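Local atomic coordinates of probable Zn binding protein (PDB entry 3Q69), a protein that is a putative mucus-binding protein of Lactobacillus acidophilus, of which this chain, a Muc B2-like domain, probably serves in adhesion. Residues E3-T8 against E48-K53; Q9-T14 against K93-E98; V31-T36 against L56-E61. One frame throughout, in Å; residues are numbered along the deposited sequence.

All three contacts lie in one elongated, all-beta domain. Contact 1 (3-8 with 48-53) and contact 2 (9-14 with 93-98) use successive parts of strand 2-19, with centres about 23 Å apart. Contact 3 (31-36 with 56-61) starts from strand 27-42, the antiparallel neighbour of 2-19, and its centre is about 9 Å from that of contact 2 and about 19 Å from that of contact 1. Contacts 1 and 2 join parts of the mixed five-stranded sheet, whereas contact 3 joins that sheet to the antiparallel two-stranded sheet 55-64 and 77-86. Along the chain contact 1 crosses both others and contact 3 lies between the segments of contact 2, where first and last strands pair.

Contact 1 of 3, residues E3-T8 against E48-K53; sequences EPIKRT and EIWDSK
R7 lies flat over the indole of W50: the guanidinium and ring centres are 4.1 Å apart, with planes inclined by 24°. R7 CZ stands over the five-membered ring, only 11° off its normal, which meets the geometry of a cation-pi interaction. The aliphatic part of the same side chain continues the cover, since R7 CD is 4.0 Å from the centroid of the six-membered ring in a CH-pi contact and R7 CG comes to 3.6 Å from W50 CH2. From the other side of the indole plane, I5 CD1 approaches obliquely near the rim, 3.5 Å from W50 CZ2. That methyl also reaches E48 CB at 3.8 Å. The K6 backbone meets the edge, its C atom being 3.7 Å from W50 CH2. R7 can span both rings because CG sits between its backbone N and carbonyl carbon (chi1 55°) and the chain then runs extended to NE.

Strand 27-42 separates strands 2-19 and 48-49 in the sheet; the contact rests on side chains, with the K6 backbone against the indole rim, and no hydrogen bond crosses it. The intervening strand helps to position them: Q37 accepts a hydrogen bond from R7 NH1, and R41 forms a salt bridge with E48. With W50 cut back to alanine, the R7 guanidinium would probably lose its aromatic platform and a gap would open beside I5. The chemistry is thus mixed: an indole with arginine over one face, its charge probably eased by the pi cloud, and the I5 methyl oblique at the rim on the other side, at a partly exposed surface.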
loop_
_atom_site.group_PDB
_atom_site.type_symbol
_atom_site.label_atom_id
_atom_site.label_comp_id
_atom_site.label_asym_id
_atom_site.label_seq_id
_atom_site.Cartn_x
_atom_site.Cartn_y
_atom_site.Cartn_z
ATOM N N GLU A 3 29.624 -6.900 0.920
ATOM C CA GLU A 3 28.694 -7.575 1.810
ATOM C C GLU A 3 27.266 -7.266 1.368
ATOM O O GLU A 3 26.981 -6.190 0.817
ATOM C CB GLU A 3 28.882 -7.099 3.256
ATOM C CG GLU A 3 28.669 -5.605 3.427
ATOM C CD GLU A 3 28.762 -5.153 4.858
ATOM O OE1 GLU A 3 28.897 -3.926 5.086
ATOM O OE2 GLU A 3 28.693 -6.023 5.749
ATOM N N PRO A 4 26.346 -8.216 1.584
ATOM C CA PRO A 4 24.961 -7.979 1.193
ATOM C C PRO A 4 24.276 -6.999 2.143
ATOM O O PRO A 4 24.553 -6.977 3.352
ATOM C CB PRO A 4 24.346 -9.371 1.265
ATOM C CG PRO A 4 25.123 -10.024 2.329
ATOM C CD PRO A 4 26.526 -9.613 2.009
ATOM N N ILE A 5 23.399 -6.174 1.586
ATOM C CA ILE A 5 22.644 -5.210 2.378
ATOM C C ILE A 5 21.237 -5.207 1.775
ATOM O O ILE A 5 21.015 -5.775 0.699
ATOM C CB ILE A 5 23.266 -3.778 2.313
ATOM C CG1 ILE A 5 23.431 -3.346 0.853
ATOM C CG2 ILE A 5 24.601 -3.739 3.064
ATOM C CD1 ILE A 5 23.801 -1.874 0.660
ATOM N N LYS A 6 20.284 -4.596 2.464
ATOM C CA LYS A 6 18.926 -4.572 1.956
ATOM C C LYS A 6 18.156 -3.410 2.546
ATOM O O LYS A 6 18.574 -2.807 3.546
ATOM C CB LYS A 6 18.217 -5.896 2.276
ATOM C CG LYS A 6 17.914 -6.118 3.767
ATOM C CD LYS A 6 17.509 -7.559 4.051
ATOM C CE LYS A 6 17.330 -7.773 5.527
ATOM N NZ LYS A 6 16.311 -6.850 6.102
ATOM N N ARG A 7 17.059 -3.054 1.889
ATOM C CA ARG A 7 16.222 -1.965 2.374
ATOM C C ARG A 7 14.768 -2.322 2.100
ATOM O O ARG A 7 14.450 -2.975 1.109
ATOM C CB ARG A 7 16.609 -0.624 1.713
ATOM C CG ARG A 7 16.600 -0.620 0.188
ATOM C CD ARG A 7 16.885 0.769 -0.360
ATOM N NE ARG A 7 17.082 0.771 -1.801
ATOM C CZ ARG A 7 17.275 1.861 -2.538
ATOM N NH1 ARG A 7 17.433 1.749 -3.851
ATOM N NH2 ARG A 7 17.334 3.055 -1.976
ATOM N N THR A 8 13.889 -1.891 2.999
ATOM C CA THR A 8 12.469 -2.188 2.895
ATOM C C THR A 8 11.546 -0.979 2.876
ATOM O O THR A 8 11.731 -0.015 3.599
ATOM C CB THR A 8 12.033 -3.087 4.054
ATOM O OG1 THR A 8 12.809 -4.293 4.041
ATOM C CG2 THR A 8 10.551 -3.435 3.933
ATOM N N GLU A 48 27.564 1.943 -1.143
ATOM C CA GLU A 48 26.432 1.037 -1.204
ATOM C C GLU A 48 25.979 1.002 -2.658
ATOM O O GLU A 48 25.674 2.034 -3.242
ATOM C CB GLU A 48 25.302 1.526 -0.294
ATOM C CG GLU A 48 25.767 1.833 1.130
ATOM C CD GLU A 48 24.642 1.800 2.124
ATOM O OE1 GLU A 48 23.622 2.475 1.893
ATOM O OE2 GLU A 48 24.768 1.094 3.144
ATOM N N ILE A 49 25.947 -0.190 -3.243
ATOM C CA ILE A 49 25.573 -0.332 -4.643
ATOM C C ILE A 49 24.196 -0.943 -4.848
ATOM O O ILE A 49 23.945 -2.065 -4.428
ATOM C CB ILE A 49 26.609 -1.179 -5.417
ATOM C CG1 ILE A 49 27.990 -0.532 -5.344
ATOM C CG2 ILE A 49 26.189 -1.309 -6.869
ATOM C CD1 ILE A 49 28.761 -0.837 -4.075
ATOM N N TRP A 50 23.300 -0.179 -5.465
ATOM C CA TRP A 50 21.943 -0.652 -5.724
ATOM C C TRP A 50 21.654 -0.709 -7.226
ATOM O O TRP A 50 22.045 0.190 -7.950
ATOM C CB TRP A 50 20.920 0.275 -5.060
ATOM C CG TRP A 50 21.094 0.453 -3.605
ATOM C CD1 TRP A 50 21.696 1.510 -2.961
ATOM C CD2 TRP A 50 20.648 -0.440 -2.580
ATOM N NE1 TRP A 50 21.640 1.319 -1.602
ATOM C CE2 TRP A 50 21.002 0.134 -1.340
ATOM C CE3 TRP A 50 19.982 -1.672 -2.590
ATOM C CZ2 TRP A 50 20.714 -0.486 -0.119
ATOM C CZ3 TRP A 50 19.700 -2.290 -1.373
ATOM C CH2 TRP A 50 20.067 -1.692 -0.154
ATOM N N ASP A 51 20.977 -1.753 -7.703
ATOM C CA ASP A 51 20.659 -1.825 -9.131
ATOM C C ASP A 51 19.645 -0.728 -9.467
ATOM O O ASP A 51 18.474 -0.797 -9.081
ATOM C CB ASP A 51 20.070 -3.182 -9.508
ATOM C CG ASP A 51 19.920 -3.345 -11.021
ATOM O OD1 ASP A 51 19.409 -2.401 -11.673
ATOM O OD2 ASP A 51 20.310 -4.409 -11.548
ATOM N N SER A 52 20.112 0.277 -10.199
ATOM C CA SER A 52 19.296 1.422 -10.585
ATOM C C SER A 52 17.998 1.119 -11.323
ATOM O O SER A 52 17.043 1.916 -11.278
ATOM C CB SER A 52 20.128 2.369 -11.439
ATOM O OG SER A 52 19.445 3.597 -11.644
ATOM N N LYS A 53 17.957 -0.027 -11.992
ATOM C CA LYS A 53 16.780 -0.403 -12.757
ATOM C C LYS A 53 15.873 -1.380 -12.009
ATOM O O LYS A 53 14.898 -1.866 -12.576
ATOM C CB LYS A 53 17.198 -1.013 -14.096
ATOM C CG LYS A 53 17.993 -0.070 -14.986
ATOM C CD LYS A 53 17.161 1.131 -15.404
ATOM C CE LYS A 53 17.931 2.034 -16.353
ATOM N NZ LYS A 53 17.136 3.228 -16.751
#

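Contact 2 of 3, residues Q9-T14 against K93-E98; sequences QVVTQT and KQNREE
The end of the N95 side chain reaches T12 N because CG lies beside its own backbone N, anti to the carbonyl carbon (chi1 -51°). T12 holds OG1 between backbone N and carbonyl carbon (chi1 78°), where it meets a water shared with T14. The two residues stand at the start of a parallel pairing that recalls that of the first and last strands in beta-grasp folds of the ubiquitin clan, here without a helix. The axes of 9-14 and 96-98 diverge by just 6° and approach to 4.6 Å.

Q13 pairs with R96 and T14 with E97. The ladder runs from T12 O, which accepts from R96 N at 2.9 Å, to R96 O, which accepts from T14 N at 2.9 Å, and on to T14 O, bonded to E98 N. One step before it, N95 OD1 accepts from T12 N at 3.1 Å, the donor standing above the carbonyl plane. By the register of the bonds that follow, N95 OD1 appears to stand in for Q94 O. That carbonyl is engaged otherwise: R96 NH1 meets it in plane on a lone pair at 3.0 Å, and V11 CG1 packs against it. D81 provides a salt bridge to R96 NE.

On the face carrying T12 and T14, the water hydrogen-bonds both T12 OG1 and T14 OG1, each at 2.6 Å, and donates to R96 O at 3.0 Å.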
loop_
_atom_site.group_PDB
_atom_site.type_symbol
_atom_site.label_atom_id
_atom_site.label_comp_id
_atom_site.label_asym_id
_atom_site.label_seq_id
_atom_site.Cartn_x
_atom_site.Cartn_y
_atom_site.Cartn_z
ATOM N N GLN A 9 10.545 -1.056 2.018
ATOM C CA GLN A 9 9.532 -0.032 1.876
ATOM C C GLN A 9 8.218 -0.757 2.123
ATOM O O GLN A 9 7.973 -1.809 1.551
ATOM C CB GLN A 9 9.547 0.547 0.457
ATOM C CG GLN A 9 8.348 1.452 0.123
ATOM C CD GLN A 9 8.305 2.731 0.954
ATOM O OE1 GLN A 9 9.168 3.618 0.819
ATOM N NE2 GLN A 9 7.294 2.833 1.823
ATOM N N VAL A 10 7.385 -0.203 2.995
ATOM C CA VAL A 10 6.094 -0.790 3.296
ATOM C C VAL A 10 5.000 0.173 2.861
ATOM O O VAL A 10 5.000 1.318 3.282
ATOM C CB VAL A 10 5.947 -1.055 4.815
ATOM C CG1 VAL A 10 4.657 -1.802 5.093
ATOM C CG2 VAL A 10 7.155 -1.833 5.331
ATOM N N VAL A 11 4.081 -0.292 2.020
ATOM C CA VAL A 11 2.981 0.535 1.567
ATOM C C VAL A 11 1.691 -0.047 2.104
ATOM O O VAL A 11 1.424 -1.229 1.941
ATOM C CB VAL A 11 2.884 0.575 0.047
ATOM C CG1 VAL A 11 1.824 1.588 -0.354
ATOM C CG2 VAL A 11 4.240 0.936 -0.559
ATOM N N THR A 12 0.874 0.781 2.734
ATOM C CA THR A 12 -0.356 0.266 3.281
ATOM C C THR A 12 -1.577 0.917 2.666
ATOM O O THR A 12 -1.534 2.036 2.198
ATOM C CB THR A 12 -0.382 0.474 4.806
ATOM O OG1 THR A 12 -0.706 1.837 5.089
ATOM C CG2 THR A 12 0.993 0.171 5.400
ATOM N N GLN A 13 -2.678 0.184 2.685
ATOM C CA GLN A 13 -3.950 0.661 2.170
ATOM C C GLN A 13 -4.934 0.703 3.332
ATOM O O GLN A 13 -5.176 -0.309 3.977
ATOM C CB GLN A 13 -4.474 -0.285 1.091
ATOM C CG GLN A 13 -5.822 0.136 0.532
ATOM C CD GLN A 13 -6.441 -0.913 -0.350
ATOM O OE1 GLN A 13 -6.699 -2.037 0.080
ATOM N NE2 GLN A 13 -6.688 -0.557 -1.592
ATOM N N THR A 14 -5.480 1.883 3.604
ATOM C CA THR A 14 -6.442 2.061 4.687
ATOM C C THR A 14 -7.783 2.507 4.133
ATOM O O THR A 14 -7.906 3.588 3.575
ATOM C CB THR A 14 -5.961 3.104 5.710
ATOM O OG1 THR A 14 -4.733 2.668 6.298
ATOM C CG2 THR A 14 -6.995 3.297 6.798
ATOM N N LYS A 93 7.008 7.493 0.263
ATOM C CA LYS A 93 5.754 6.932 0.773
ATOM C C LYS A 93 4.665 6.942 -0.299
ATOM O O LYS A 93 4.520 7.921 -1.029
ATOM C CB LYS A 93 5.284 7.742 1.990
ATOM C CG LYS A 93 6.250 7.759 3.163
ATOM C CD LYS A 93 5.707 8.600 4.313
ATOM C CE LYS A 93 6.487 8.367 5.611
ATOM N NZ LYS A 93 6.585 6.906 5.918
ATOM N N GLN A 94 3.891 5.860 -0.369
ATOM C CA GLN A 94 2.832 5.713 -1.367
ATOM C C GLN A 94 1.555 5.132 -0.782
ATOM O O GLN A 94 0.736 4.564 -1.506
ATOM C CB GLN A 94 3.304 4.785 -2.483
ATOM C CG GLN A 94 4.652 5.115 -3.033
ATOM C CD GLN A 94 4.962 4.298 -4.290
ATOM O OE1 GLN A 94 4.204 4.334 -5.262
ATOM N NE2 GLN A 94 6.065 3.548 -4.266
ATOM N N ASN A 95 1.385 5.272 0.526
ATOM C CA ASN A 95 0.218 4.715 1.180
ATOM C C ASN A 95 -1.100 5.197 0.570
ATOM O O ASN A 95 -1.224 6.335 0.164
ATOM C CB ASN A 95 0.278 5.035 2.672
ATOM C CG ASN A 95 1.605 4.644 3.294
ATOM O OD1 ASN A 95 2.177 3.613 2.956
ATOM N ND2 ASN A 95 2.092 5.460 4.224
ATOM N N ARG A 96 -2.081 4.310 0.508
ATOM C CA ARG A 96 -3.383 4.641 -0.046
ATOM C C ARG A 96 -4.357 4.754 1.119
ATOM O O ARG A 96 -4.203 4.076 2.154
ATOM C CB ARG A 96 -3.894 3.536 -0.980
ATOM C CG ARG A 96 -2.821 2.677 -1.669
ATOM C CD ARG A 96 -1.879 3.495 -2.502
ATOM N NE ARG A 96 -1.949 3.165 -3.916
ATOM C CZ ARG A 96 -0.991 3.472 -4.786
ATOM N NH1 ARG A 96 0.101 4.102 -4.371
ATOM N NH2 ARG A 96 -1.126 3.172 -6.075
ATOM N N GLU A 97 -5.364 5.599 0.937
ATOM C CA GLU A 97 -6.378 5.809 1.951
ATOM C C GLU A 97 -7.624 6.431 1.348
ATOM O O GLU A 97 -7.554 7.443 0.660
ATOM C CB GLU A 97 -5.834 6.705 3.082
ATOM C CG GLU A 97 -6.907 7.182 4.079
ATOM C CD GLU A 97 -6.332 7.845 5.328
ATOM O OE1 GLU A 97 -5.316 8.565 5.224
ATOM O OE2 GLU A 97 -6.913 7.661 6.419
ATOM N N GLU A 98 -8.769 5.804 1.571
ATOM C CA GLU A 98 -10.010 6.374 1.089
ATOM C C GLU A 98 -11.185 5.989 1.976
ATOM O O GLU A 98 -11.083 5.128 2.861
ATOM C CB GLU A 98 -10.265 5.991 -0.383
ATOM C CG GLU A 98 -10.192 4.504 -0.768
ATOM C CD GLU A 98 -10.492 4.281 -2.256
ATOM O OE1 GLU A 98 -11.626 4.582 -2.719
ATOM O OE2 GLU A 98 -9.586 3.806 -2.974
HETATM O O HOH W 1 -2.800 3.310 4.707
#

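Contact 3 of 3, residues V31-T36 against L56-E61; sequences VSLIFT and LTQTFE
Two beta layers meet face to face where V31, L33 and F35 of strand 27-42 pack on L56, Q58 and F60 of strand 55-64. The segments run nearly antiparallel, at 173°, but their axes approach no closer than 7.8 Å, too wide for backbone pairing; side chains bridge the gap, in part to backbone carbonyls.

At one end, L33 CD1 lies over the centre of the F60 ring, 3.6 Å from the centroid and 5° off the normal, a CH-pi contact. L33 CG adds an approach of 3.5 Å to F60 CE1, and V31 CG2 slides in obliquely at 3.6 Å from F60 CD1. At the other end, Q58 NE2 sits over the centre of the F35 ring, with the amide plane steeply inclined to it. The same nitrogen donates to I34 O at 2.9 Å, from above that carbonyl's plane. Q58 CG lies beside the backbone N (chi1 -61°) and the chain extends beyond it, which carries NE2 across. This bond fixes the rotation of the Q58 amide and ties the strands with a polar link amid apolar contacts. L56 also meets F35: its O lies at the ring edge, 3.4 Å from F35 CE1, while CD2 touches F35 CD1 at 3.9 Å.

Both rings are buried; V83 of strand 77-86 touches both, and Q13 of strand 2-19 touches F60. These side chains form part of the interface between two facing sheets, as in a sandwich-like two-layer beta arrangement.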
loop_
_atom_site.group_PDB
_atom_site.type_symbol
_atom_site.label_atom_id
_atom_site.label_comp_id
_atom_site.label_asym_id
_atom_site.label_seq_id
_atom_site.Cartn_x
_atom_site.Cartn_y
_atom_site.Cartn_z
ATOM N N VAL A 31 -4.356 -3.142 5.062
ATOM C CA VAL A 31 -3.506 -4.169 4.475
ATOM C C VAL A 31 -2.191 -3.523 4.086
ATOM O O VAL A 31 -2.090 -2.305 3.893
ATOM C CB VAL A 31 -4.124 -4.836 3.218
ATOM C CG1 VAL A 31 -5.269 -5.727 3.634
ATOM C CG2 VAL A 31 -4.604 -3.784 2.230
ATOM N N SER A 32 -1.183 -4.356 3.924
ATOM C CA SER A 32 0.123 -3.830 3.629
ATOM C C SER A 32 0.863 -4.600 2.568
ATOM O O SER A 32 0.620 -5.783 2.355
ATOM C CB SER A 32 0.937 -3.804 4.925
ATOM O OG SER A 32 2.305 -3.597 4.656
ATOM N N LEU A 33 1.780 -3.917 1.903
ATOM C CA LEU A 33 2.595 -4.536 0.867
ATOM C C LEU A 33 4.032 -4.197 1.246
ATOM O O LEU A 33 4.396 -3.026 1.425
ATOM C CB LEU A 33 2.233 -3.968 -0.511
ATOM C CG LEU A 33 0.833 -4.336 -1.014
ATOM C CD1 LEU A 33 0.557 -3.716 -2.350
ATOM C CD2 LEU A 33 0.705 -5.830 -1.054
ATOM N N ILE A 34 4.849 -5.232 1.386
ATOM C CA ILE A 34 6.237 -5.054 1.784
ATOM C C ILE A 34 7.177 -5.297 0.599
ATOM O O ILE A 34 7.158 -6.347 -0.028
ATOM C CB ILE A 34 6.549 -6.007 2.944
ATOM C CG1 ILE A 34 5.463 -5.819 4.008
ATOM C CG2 ILE A 34 7.950 -5.727 3.526
ATOM C CD1 ILE A 34 5.535 -6.795 5.200
ATOM N N PHE A 35 7.999 -4.294 0.310
ATOM C CA PHE A 35 8.949 -4.323 -0.796
ATOM C C PHE A 35 10.379 -4.288 -0.255
ATOM O O PHE A 35 10.753 -3.382 0.503
ATOM C CB PHE A 35 8.755 -3.095 -1.681
ATOM C CG PHE A 35 7.395 -2.979 -2.289
ATOM C CD1 PHE A 35 7.197 -3.262 -3.638
ATOM C CD2 PHE A 35 6.309 -2.585 -1.522
ATOM C CE1 PHE A 35 5.919 -3.148 -4.226
ATOM C CE2 PHE A 35 5.034 -2.466 -2.085
ATOM C CZ PHE A 35 4.839 -2.748 -3.437
ATOM N N THR A 36 11.186 -5.264 -0.649
ATOM C CA THR A 36 12.552 -5.318 -0.169
ATOM C C THR A 36 13.532 -5.497 -1.309
ATOM O O THR A 36 13.447 -6.458 -2.064
ATOM C CB THR A 36 12.768 -6.480 0.842
ATOM O OG1 THR A 36 12.017 -6.223 2.030
ATOM C CG2 THR A 36 14.258 -6.584 1.248
ATOM N N LEU A 56 9.696 -3.340 -8.578
ATOM C CA LEU A 56 8.831 -4.401 -8.107
ATOM C C LEU A 56 7.424 -3.864 -7.937
ATOM O O LEU A 56 7.189 -2.787 -7.385
ATOM C CB LEU A 56 9.356 -4.947 -6.775
ATOM C CG LEU A 56 8.596 -6.103 -6.101
ATOM C CD1 LEU A 56 8.673 -7.331 -6.976
ATOM C CD2 LEU A 56 9.224 -6.400 -4.686
ATOM N N THR A 57 6.482 -4.651 -8.423
ATOM C CA THR A 57 5.093 -4.289 -8.377
ATOM C C THR A 57 4.297 -5.339 -7.638
ATOM O O THR A 57 4.554 -6.541 -7.772
ATOM C CB THR A 57 4.520 -4.139 -9.818
ATOM O OG1 THR A 57 5.182 -3.051 -10.471
ATOM C CG2 THR A 57 3.009 -3.822 -9.778
ATOM N N GLN A 58 3.333 -4.885 -6.844
ATOM C CA GLN A 58 2.470 -5.799 -6.095
ATOM C C GLN A 58 1.075 -5.159 -6.138
ATOM O O GLN A 58 0.924 -3.962 -6.420
ATOM C CB GLN A 58 2.961 -5.955 -4.635
ATOM C CG GLN A 58 4.347 -6.527 -4.513
ATOM C CD GLN A 58 4.736 -6.930 -3.106
ATOM O OE1 GLN A 58 4.258 -7.935 -2.569
ATOM N NE2 GLN A 58 5.619 -6.140 -2.496
ATOM N N THR A 59 0.065 -5.943 -5.804
ATOM C CA THR A 59 -1.293 -5.444 -5.857
ATOM C C THR A 59 -2.095 -5.591 -4.590
ATOM O O THR A 59 -2.085 -6.640 -3.952
ATOM C CB THR A 59 -2.102 -6.151 -6.979
ATOM O OG1 THR A 59 -1.506 -5.862 -8.249
ATOM C CG2 THR A 59 -3.555 -5.683 -6.965
ATOM N N PHE A 60 -2.790 -4.518 -4.243
ATOM C CA PHE A 60 -3.701 -4.504 -3.112
ATOM C C PHE A 60 -4.944 -5.100 -3.780
ATOM O O PHE A 60 -5.600 -4.418 -4.571
ATOM C CB PHE A 60 -4.018 -3.069 -2.711
ATOM C CG PHE A 60 -2.966 -2.412 -1.858
ATOM C CD1 PHE A 60 -2.619 -2.933 -0.608
ATOM C CD2 PHE A 60 -2.409 -1.198 -2.255
ATOM C CE1 PHE A 60 -1.727 -2.239 0.241
ATOM C CE2 PHE A 60 -1.528 -0.505 -1.425
ATOM C CZ PHE A 60 -1.192 -1.029 -0.168
ATOM N N GLU A 61 -5.255 -6.362 -3.502
ATOM C CA GLU A 61 -6.412 -7.013 -4.126
ATOM C C GLU A 61 -7.741 -6.270 -3.964
ATOM O O GLU A 61 -7.912 -5.455 -3.048
ATOM C CB GLU A 61 -6.575 -8.436 -3.575
ATOM C CG GLU A 61 -5.314 -9.311 -3.686
ATOM C CD GLU A 61 -4.847 -9.492 -5.127
ATOM O OE1 GLU A 61 -5.684 -9.849 -5.991
ATOM O OE2 GLU A 61 -3.640 -9.279 -5.390
#